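Long-range contacts in SusD-like carbohydrate binding protein BF1063 (Bacteroides fragilis NCTC 9343, PDB 3I4G), which probably binds carbohydrate at the cell surface as an outer-membrane protein of the SusD family: residues Leu128-Tyr133 with Thr172-Ala177; Leu280-Ala285 with Ala355-Phe360; Ser338-Ala343 with Ser480-Thr485. One frame throughout, in Å; residues are numbered along the deposited sequence.

Contact 1. Residues Leu128-Tyr133 with Thr172-Ala177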
loop_
_atom_site.group_PDB
_atom_site.type_symbol
_atom_site.label_atom_id
_atom_site.label_comp_id
_atom_site.label_asym_id
_atom_site.label_seq_id
_atom_site.Cartn_x
_atom_site.Cartn_y
_atom_site.Cartn_z
ATOM N N LEU A 128 16.603 5.591 -2.019
ATOM C CA LEU A 128 15.958 4.745 -3.018
ATOM C C LEU A 128 16.498 3.316 -2.976
ATOM O O LEU A 128 15.712 2.365 -2.994
ATOM C CB LEU A 128 16.098 5.349 -4.414
ATOM C CG LEU A 128 15.302 6.624 -4.633
ATOM C CD1 LEU A 128 15.718 7.295 -5.937
ATOM C CD2 LEU A 128 13.751 6.369 -4.619
ATOM N N ARG A 129 17.814 3.145 -2.877
ATOM C CA ARG A 129 18.381 1.811 -2.797
ATOM C C ARG A 129 17.898 1.093 -1.544
ATOM O O ARG A 129 17.526 -0.097 -1.578
ATOM C CB ARG A 129 19.916 1.907 -2.809
ATOM C CG ARG A 129 20.591 0.552 -2.646
ATOM C CD ARG A 129 22.119 0.648 -2.720
ATOM N NE ARG A 129 22.687 1.408 -1.621
ATOM C CZ ARG A 129 23.995 1.555 -1.422
ATOM N NH1 ARG A 129 24.869 0.999 -2.238
ATOM N NH2 ARG A 129 24.426 2.241 -0.388
ATOM N N ALA A 130 17.901 1.790 -0.424
ATOM C CA ALA A 130 17.475 1.172 0.817
ATOM C C ALA A 130 16.002 0.766 0.828
ATOM O O ALA A 130 15.670 -0.271 1.417
ATOM C CB ALA A 130 17.773 2.067 2.002
ATOM N N THR A 131 15.147 1.532 0.160
ATOM C CA THR A 131 13.759 1.118 0.081
ATOM C C THR A 131 13.642 -0.227 -0.621
ATOM O O THR A 131 12.812 -1.033 -0.244
ATOM C CB THR A 131 12.803 2.108 -0.608
ATOM O OG1 THR A 131 13.144 2.281 -1.989
ATOM C CG2 THR A 131 12.716 3.440 0.122
ATOM N N GLN A 132 14.471 -0.510 -1.610
ATOM C CA GLN A 132 14.366 -1.796 -2.299
ATOM C C GLN A 132 14.726 -2.928 -1.371
ATOM O O GLN A 132 14.041 -3.944 -1.364
ATOM C CB GLN A 132 15.260 -1.805 -3.548
ATOM C CG GLN A 132 14.998 -0.651 -4.505
ATOM C CD GLN A 132 13.556 -0.559 -4.939
ATOM O OE1 GLN A 132 13.125 -1.285 -5.832
ATOM N NE2 GLN A 132 12.798 0.362 -4.323
ATOM N N TYR A 133 15.801 -2.779 -0.594
ATOM C CA TYR A 133 16.174 -3.801 0.368
ATOM C C TYR A 133 15.105 -3.934 1.472
ATOM O O TYR A 133 14.886 -5.016 1.962
ATOM C CB TYR A 133 17.576 -3.535 0.939
ATOM C CG TYR A 133 18.634 -3.904 -0.053
ATOM C CD1 TYR A 133 18.833 -5.226 -0.388
ATOM C CD2 TYR A 133 19.402 -2.936 -0.696
ATOM C CE1 TYR A 133 19.774 -5.584 -1.320
ATOM C CE2 TYR A 133 20.382 -3.294 -1.610
ATOM C CZ TYR A 133 20.544 -4.617 -1.920
ATOM O OH TYR A 133 21.509 -5.051 -2.873
ATOM N N THR A 172 21.001 1.934 9.059
ATOM C CA THR A 172 22.137 2.809 8.829
ATOM C C THR A 172 21.894 3.676 7.600
ATOM O O THR A 172 22.139 4.901 7.628
ATOM C CB THR A 172 23.411 1.982 8.641
ATOM O OG1 THR A 172 23.617 1.193 9.828
ATOM C CG2 THR A 172 24.625 2.889 8.355
ATOM N N GLU A 173 21.441 3.080 6.514
ATOM C CA GLU A 173 21.224 3.807 5.275
ATOM C C GLU A 173 20.106 4.846 5.358
ATOM O O GLU A 173 20.267 5.971 4.879
ATOM C CB GLU A 173 20.929 2.806 4.158
ATOM C CG GLU A 173 22.112 1.938 3.769
ATOM C CD GLU A 173 23.272 2.728 3.203
ATOM O OE1 GLU A 173 23.072 3.386 2.152
ATOM O OE2 GLU A 173 24.402 2.677 3.787
ATOM N N PHE A 174 18.962 4.497 5.936
ATOM C CA PHE A 174 17.873 5.473 6.058
ATOM C C PHE A 174 18.260 6.594 6.995
ATOM O O PHE A 174 17.879 7.758 6.753
ATOM C CB PHE A 174 16.569 4.834 6.548
ATOM C CG PHE A 174 15.868 3.969 5.522
ATOM C CD1 PHE A 174 15.572 4.456 4.265
ATOM C CD2 PHE A 174 15.479 2.686 5.835
ATOM C CE1 PHE A 174 14.945 3.674 3.324
ATOM C CE2 PHE A 174 14.837 1.913 4.892
ATOM C CZ PHE A 174 14.584 2.407 3.644
ATOM N N THR A 175 19.025 6.281 8.046
ATOM C CA THR A 175 19.463 7.317 8.974
ATOM C C THR A 175 20.405 8.325 8.283
ATOM O O THR A 175 20.249 9.537 8.403
ATOM C CB THR A 175 20.158 6.696 10.187
ATOM O OG1 THR A 175 19.239 5.845 10.873
ATOM C CG2 THR A 175 20.678 7.766 11.162
ATOM N N ALA A 176 21.364 7.790 7.533
ATOM C CA ALA A 176 22.306 8.615 6.782
ATOM C C ALA A 176 21.627 9.411 5.684
ATOM O O ALA A 176 21.939 10.585 5.453
ATOM C CB ALA A 176 23.406 7.735 6.205
ATOM N N ALA A 177 20.690 8.798 4.992
ATOM C CA ALA A 177 19.928 9.513 3.978
ATOM C C ALA A 177 19.118 10.640 4.600
ATOM O O ALA A 177 19.161 11.781 4.120
ATOM C CB ALA A 177 19.024 8.559 3.200
HETATM O O HOH W 1 21.172 2.601 0.470
HETATM O O HOH W 2 26.471 2.801 2.019
#

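Contact 2. Residues Leu280-Ala285 with Ala355-Phe360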
loop_
_atom_site.group_PDB
_atom_site.type_symbol
_atom_site.label_atom_id
_atom_site.label_comp_id
_atom_site.label_asym_id
_atom_site.label_seq_id
_atom_site.Cartn_x
_atom_site.Cartn_y
_atom_site.Cartn_z
ATOM N N LEU A 280 -10.817 -4.471 -11.801
ATOM C CA LEU A 280 -9.837 -5.455 -11.277
ATOM C C LEU A 280 -9.757 -5.462 -9.751
ATOM O O LEU A 280 -9.546 -6.505 -9.159
ATOM C CB LEU A 280 -8.459 -5.215 -11.894
ATOM C CG LEU A 280 -7.385 -6.249 -11.520
ATOM C CD1 LEU A 280 -7.828 -7.663 -11.841
ATOM C CD2 LEU A 280 -6.042 -5.964 -12.190
ATOM N N VAL A 281 -9.878 -4.283 -9.118
ATOM C CA VAL A 281 -9.746 -4.100 -7.645
ATOM C C VAL A 281 -11.083 -4.260 -6.942
ATOM O O VAL A 281 -11.983 -3.490 -7.183
ATOM C CB VAL A 281 -9.147 -2.721 -7.315
ATOM C CG1 VAL A 281 -8.983 -2.586 -5.809
ATOM C CG2 VAL A 281 -7.843 -2.543 -8.052
ATOM N N ASN A 282 -11.255 -5.310 -6.113
ATOM C CA ASN A 282 -12.547 -5.638 -5.493
ATOM C C ASN A 282 -12.484 -5.767 -3.958
ATOM O O ASN A 282 -12.065 -6.805 -3.434
ATOM C CB ASN A 282 -13.055 -6.988 -6.059
ATOM C CG ASN A 282 -13.220 -7.067 -7.579
ATOM O OD1 ASN A 282 -13.361 -8.167 -8.095
ATOM N ND2 ASN A 282 -13.309 -5.929 -8.287
ATOM N N PRO A 283 -12.871 -4.722 -3.213
ATOM C CA PRO A 283 -12.905 -4.836 -1.750
ATOM C C PRO A 283 -13.777 -5.980 -1.287
ATOM O O PRO A 283 -14.744 -6.329 -1.933
ATOM C CB PRO A 283 -13.468 -3.477 -1.310
ATOM C CG PRO A 283 -13.108 -2.532 -2.445
ATOM C CD PRO A 283 -13.228 -3.386 -3.684
ATOM N N ALA A 284 -13.409 -6.567 -0.163
ATOM C CA ALA A 284 -14.104 -7.697 0.411
ATOM C C ALA A 284 -14.998 -7.345 1.587
ATOM O O ALA A 284 -14.840 -6.312 2.248
ATOM C CB ALA A 284 -13.081 -8.727 0.900
ATOM N N ALA A 285 -15.926 -8.248 1.896
ATOM C CA ALA A 285 -16.830 -8.084 3.041
ATOM C C ALA A 285 -16.081 -7.828 4.335
ATOM O O ALA A 285 -16.548 -7.044 5.149
ATOM C CB ALA A 285 -17.756 -9.312 3.222
ATOM N N ALA A 355 -16.436 -7.436 -14.426
ATOM C CA ALA A 355 -17.149 -6.706 -13.416
ATOM C C ALA A 355 -16.662 -7.207 -12.051
ATOM O O ALA A 355 -15.982 -8.224 -11.948
ATOM C CB ALA A 355 -18.670 -6.942 -13.590
ATOM N N SER A 356 -17.048 -6.520 -10.981
ATOM C CA SER A 356 -16.632 -6.886 -9.657
ATOM C C SER A 356 -16.990 -8.303 -9.291
ATOM O O SER A 356 -18.079 -8.782 -9.574
ATOM C CB SER A 356 -17.320 -5.951 -8.636
ATOM O OG SER A 356 -16.988 -6.320 -7.297
ATOM N N ARG A 357 -16.077 -8.991 -8.639
ATOM C CA ARG A 357 -16.334 -10.338 -8.134
ATOM C C ARG A 357 -16.910 -10.320 -6.738
ATOM O O ARG A 357 -17.381 -11.344 -6.238
ATOM C CB ARG A 357 -15.057 -11.173 -8.129
ATOM C CG ARG A 357 -14.657 -11.621 -9.482
ATOM C CD ARG A 357 -15.516 -12.823 -10.009
ATOM N NE ARG A 357 -15.131 -13.017 -11.391
ATOM C CZ ARG A 357 -15.632 -12.328 -12.414
ATOM N NH1 ARG A 357 -16.744 -11.615 -12.292
ATOM N NH2 ARG A 357 -15.021 -12.391 -13.571
ATOM N N THR A 358 -16.896 -9.165 -6.068
ATOM C CA THR A 358 -17.392 -9.071 -4.696
ATOM C C THR A 358 -18.681 -8.274 -4.530
ATOM O O THR A 358 -19.389 -8.468 -3.548
ATOM C CB THR A 358 -16.358 -8.418 -3.784
ATOM O OG1 THR A 358 -16.143 -7.082 -4.246
ATOM C CG2 THR A 358 -14.996 -9.157 -3.766
ATOM N N GLY A 359 -18.973 -7.343 -5.425
ATOM C CA GLY A 359 -20.085 -6.420 -5.208
ATOM C C GLY A 359 -19.604 -5.078 -4.687
ATOM O O GLY A 359 -20.403 -4.138 -4.585
ATOM N N PHE A 360 -18.322 -4.973 -4.335
ATOM C CA PHE A 360 -17.714 -3.703 -3.925
ATOM C C PHE A 360 -16.739 -3.264 -5.004
ATOM O O PHE A 360 -16.215 -4.075 -5.795
ATOM C CB PHE A 360 -16.971 -3.835 -2.605
ATOM C CG PHE A 360 -17.849 -4.179 -1.423
ATOM C CD1 PHE A 360 -18.690 -3.220 -0.892
ATOM C CD2 PHE A 360 -17.828 -5.444 -0.837
ATOM C CE1 PHE A 360 -19.476 -3.498 0.210
ATOM C CE2 PHE A 360 -18.616 -5.718 0.265
ATOM C CZ PHE A 360 -19.445 -4.772 0.765
#

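Contact 3. Residues Ser338-Ala343 with Ser480-Thr485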
loop_
_atom_site.group_PDB
_atom_site.type_symbol
_atom_site.label_atom_id
_atom_site.label_comp_id
_atom_site.label_asym_id
_atom_site.label_seq_id
_atom_site.Cartn_x
_atom_site.Cartn_y
_atom_site.Cartn_z
ATOM N N SER A 338 -25.396 -6.605 -9.016
ATOM C CA SER A 338 -26.202 -7.543 -8.260
ATOM C C SER A 338 -26.280 -8.867 -8.966
ATOM O O SER A 338 -26.228 -8.910 -10.202
ATOM C CB SER A 338 -27.641 -7.024 -8.166
ATOM O OG SER A 338 -28.530 -8.023 -7.625
ATOM N N PRO A 339 -26.448 -9.972 -8.227
ATOM C CA PRO A 339 -26.718 -11.234 -8.905
ATOM C C PRO A 339 -27.966 -11.214 -9.807
ATOM O O PRO A 339 -28.123 -12.095 -10.666
ATOM C CB PRO A 339 -26.956 -12.204 -7.740
ATOM C CG PRO A 339 -26.184 -11.605 -6.599
ATOM C CD PRO A 339 -26.351 -10.138 -6.766
ATOM N N ASP A 340 -28.841 -10.226 -9.611
ATOM C CA ASP A 340 -30.094 -10.181 -10.340
ATOM C C ASP A 340 -30.056 -9.381 -11.636
ATOM O O ASP A 340 -31.026 -9.387 -12.400
ATOM C CB ASP A 340 -31.185 -9.535 -9.480
ATOM C CG ASP A 340 -31.597 -10.354 -8.304
ATOM O OD1 ASP A 340 -31.016 -11.425 -8.089
ATOM O OD2 ASP A 340 -32.575 -9.927 -7.610
ATOM N N TYR A 341 -28.956 -8.685 -11.893
ATOM C CA TYR A 341 -28.882 -7.753 -13.018
ATOM C C TYR A 341 -28.284 -8.406 -14.276
ATOM O O TYR A 341 -27.978 -9.593 -14.282
ATOM C CB TYR A 341 -28.132 -6.469 -12.617
ATOM C CG TYR A 341 -28.675 -5.707 -11.405
ATOM C CD1 TYR A 341 -29.955 -5.934 -10.878
ATOM C CD2 TYR A 341 -27.923 -4.705 -10.824
ATOM C CE1 TYR A 341 -30.404 -5.239 -9.761
ATOM C CE2 TYR A 341 -28.382 -4.018 -9.723
ATOM C CZ TYR A 341 -29.596 -4.286 -9.191
ATOM O OH TYR A 341 -30.012 -3.586 -8.057
ATOM N N SER A 342 -28.197 -7.633 -15.354
ATOM C CA SER A 342 -27.790 -8.149 -16.643
ATOM C C SER A 342 -26.300 -8.254 -16.877
ATOM O O SER A 342 -25.577 -7.253 -16.790
ATOM C CB SER A 342 -28.362 -7.214 -17.717
ATOM O OG SER A 342 -27.977 -7.676 -18.990
ATOM N N ALA A 343 -25.826 -9.443 -17.208
ATOM C CA ALA A 343 -24.414 -9.636 -17.534
ATOM C C ALA A 343 -24.021 -8.878 -18.810
ATOM O O ALA A 343 -22.893 -8.400 -18.957
ATOM C CB ALA A 343 -24.082 -11.124 -17.652
ATOM N N SER A 480 -31.935 -10.044 -3.179
ATOM C CA SER A 480 -31.718 -10.699 -4.462
ATOM C C SER A 480 -32.496 -11.973 -4.645
ATOM O O SER A 480 -32.453 -12.847 -3.784
ATOM C CB SER A 480 -30.212 -10.994 -4.594
ATOM O OG SER A 480 -29.915 -11.893 -5.665
ATOM N N THR A 481 -33.192 -12.068 -5.781
ATOM C CA THR A 481 -33.972 -13.236 -6.121
ATOM C C THR A 481 -33.099 -14.377 -6.612
ATOM O O THR A 481 -33.462 -15.534 -6.431
ATOM C CB THR A 481 -35.010 -12.934 -7.241
ATOM O OG1 THR A 481 -34.316 -12.562 -8.430
ATOM C CG2 THR A 481 -35.939 -11.819 -6.824
ATOM N N GLN A 482 -31.970 -14.057 -7.242
ATOM C CA GLN A 482 -31.086 -15.064 -7.815
ATOM C C GLN A 482 -29.996 -15.538 -6.877
ATOM O O GLN A 482 -29.391 -16.581 -7.136
ATOM C CB GLN A 482 -30.403 -14.507 -9.061
ATOM C CG GLN A 482 -31.350 -13.961 -10.111
ATOM C CD GLN A 482 -32.337 -14.999 -10.546
ATOM O OE1 GLN A 482 -33.530 -14.896 -10.252
ATOM N NE2 GLN A 482 -31.839 -16.048 -11.169
ATOM N N TYR A 483 -29.784 -14.837 -5.770
ATOM C CA TYR A 483 -28.702 -15.164 -4.843
ATOM C C TYR A 483 -28.666 -16.611 -4.401
ATOM O O TYR A 483 -27.622 -17.300 -4.507
ATOM C CB TYR A 483 -28.835 -14.269 -3.595
ATOM C CG TYR A 483 -27.862 -14.647 -2.504
ATOM C CD1 TYR A 483 -26.571 -14.172 -2.519
ATOM C CD2 TYR A 483 -28.232 -15.471 -1.454
ATOM C CE1 TYR A 483 -25.644 -14.529 -1.544
ATOM C CE2 TYR A 483 -27.324 -15.808 -0.463
ATOM C CZ TYR A 483 -26.032 -15.322 -0.512
ATOM O OH TYR A 483 -25.174 -15.704 0.489
ATOM N N ALA A 484 -29.792 -17.121 -3.920
ATOM C CA ALA A 484 -29.804 -18.462 -3.337
ATOM C C ALA A 484 -29.335 -19.577 -4.262
ATOM O O ALA A 484 -28.747 -20.574 -3.787
ATOM C CB ALA A 484 -31.224 -18.797 -2.820
ATOM N N THR A 485 -29.604 -19.437 -5.546
ATOM C CA THR A 485 -29.235 -20.488 -6.505
ATOM C C THR A 485 -27.973 -20.212 -7.308
ATOM O O THR A 485 -27.557 -21.069 -8.095
ATOM C CB THR A 485 -30.399 -20.750 -7.489
ATOM O OG1 THR A 485 -30.780 -19.535 -8.135
ATOM C CG2 THR A 485 -31.594 -21.363 -6.734
#

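Contact 1. Residues Leu128-Tyr133 with Thr172-Ala177
OE1 of E173 is held by two partners across this contact: NH2 of R129 and a bridging water. The pair joins two antiparallel helices, 116-139 and 163-180, in the helical, TPR-like part of the SusD fold. The axes of the two short segments come within 9.3 Å at an angle of 153°. The salt bridge from R129 NH2 to E173 OE1 measures 3.1 Å. The oxygen lies at the edge of the guanidinium, near its plane. NH2, in turn, meets OE1 from above the carboxylate, and the two flat groups are turned 70° apart. One water accepts from R129 NE at 2.8 Å and donates to E173 OE1. A second water donates to E173 OE2 and accepts a weak bond from R129 NH2. The carboxylate is thus linked to the arginine directly and through water. R126 makes a further salt bridge to OE2, and N103 takes R129 NH1. Two positive groups beside E173 probably favour its ionised form.

Beside the salt bridge the packing is apolar and close. CB of A130 points at the other helix and lies 3.9 Å from CB of E173, where the backbones are nearest. F174 has its CG beside the backbone N (chi1 -73°), which brings the ring face against the A130 methyl. Helix 197-211 touches the same phenylalanine through L204 and T207. CG2 of T131 reaches CE1 of F174 at 3.9 Å. The A130 methyl makes a CH-pi contact over one face of the F174 ring, with CB 3.8 Å from the centroid and offset toward the rim.

Contact 2. Residues Leu280-Ala285 with Ala355-Phe360
P283 and F360 mark the closest backbone approach, with CA atoms 5.4 Å apart, where strand 281-283 passes the end of segment 355-360. The backbone amide of R357 donates to N282 OD1 at 2.9 Å. The bond is nearly straight (168°), but the donor stands above the plane of the side-chain carbonyl. ND2 of N282 bonds to V281 O and S279 O, so both ends of the side-chain amide are held. OG1 of T358 donates to P283 O at 2.8 Å. It also accepts from F360 N, forming an ST turn. S356 OG accepts from T358 N and G359 N, an ST turn and an ST motif, and donates to F360 O. CB of P283 packs on CB of F360 at 3.8 Å. The P283 carbonyl oxygen lies at the edge of the F360 ring, 3.4 Å from CD2. The contact is buried. Strand 63-65 pairs antiparallel with 281-283, and its F64 touches R357 and T358. I323 of strand 323-325 meets P283 and F360, and A475 of strand 471-476 also touches F360. A284, at the N-cap position, leads from strand 281-283 into helix 285-288.

Contact 3. Residues Ser338-Ala343 with Ser480-Thr485
D340 reaches across to S480, T481 and Q482 with its carboxylate, which faces the turn ahead of the short helix 483-486. The arrangement joins a type I beta turn, S338 to Y341, to the capped turn that leads into that helix. CG of D340 lies beside its own backbone N (chi1 -68°), and this brings both oxygens up to the other segment.

The two oxygens take different donors. OD2 accepts from T481 N at 2.9 Å on its syn lone pair. OD1 accepts two bonds. S480 OG donates to it at 2.7 Å from above the carboxylate plane. Q482 N donates to it at 2.9 Å on the syn side, from the opposite face. The group is therefore gripped by two backbone amides and a hydroxyl, which should hold its rotation. The two amides, in the turn leading into the helix, would be expected to stabilise its negative charge.

S480 is the second key side chain. Its OG is anti to the backbone N (chi1 167°), beside the carbonyl carbon. There it donates to D340 and accepts a weak capping bond from Y483 N. The side chains of D340 and T481 cross at about a right angle. Q482 lays its CB and CG alongside OD1, then bends away at chi2.

W498 of strand 497-502 touches both P339 and Y483. The hydroxyl of Y483 bonds to R497 O and D491 N beyond the contact. Within the beta turn, S338 OG accepts from D340 N, an ST turn. P339 packs beside the S480 hydroxyl. Its CB points toward the other segment, and of its ring atoms P339 CB comes closest to S480 OG, at 3.6 Å.

In the fold
Contact 1 lies apart from the other two. Its centre is about 36 Å from that of contact 2 and about 51 Å from that of contact 3, across the middle of the chain. It also closes along the sequence before they open. It belongs to the helical N-terminal family region, whereas contacts 2 and 3 lie in the SusD family region. Those two are neighbours: their centres are about 15 Å apart, and their nearest atoms about 7 Å, without touching. Their segments alternate along the chain. Residues 338-343 and 355-360 share the loop between strands 333-334 and 360-362. This loop therefore meets strand 281-283 inside the protein and the 480-485 turn farther out.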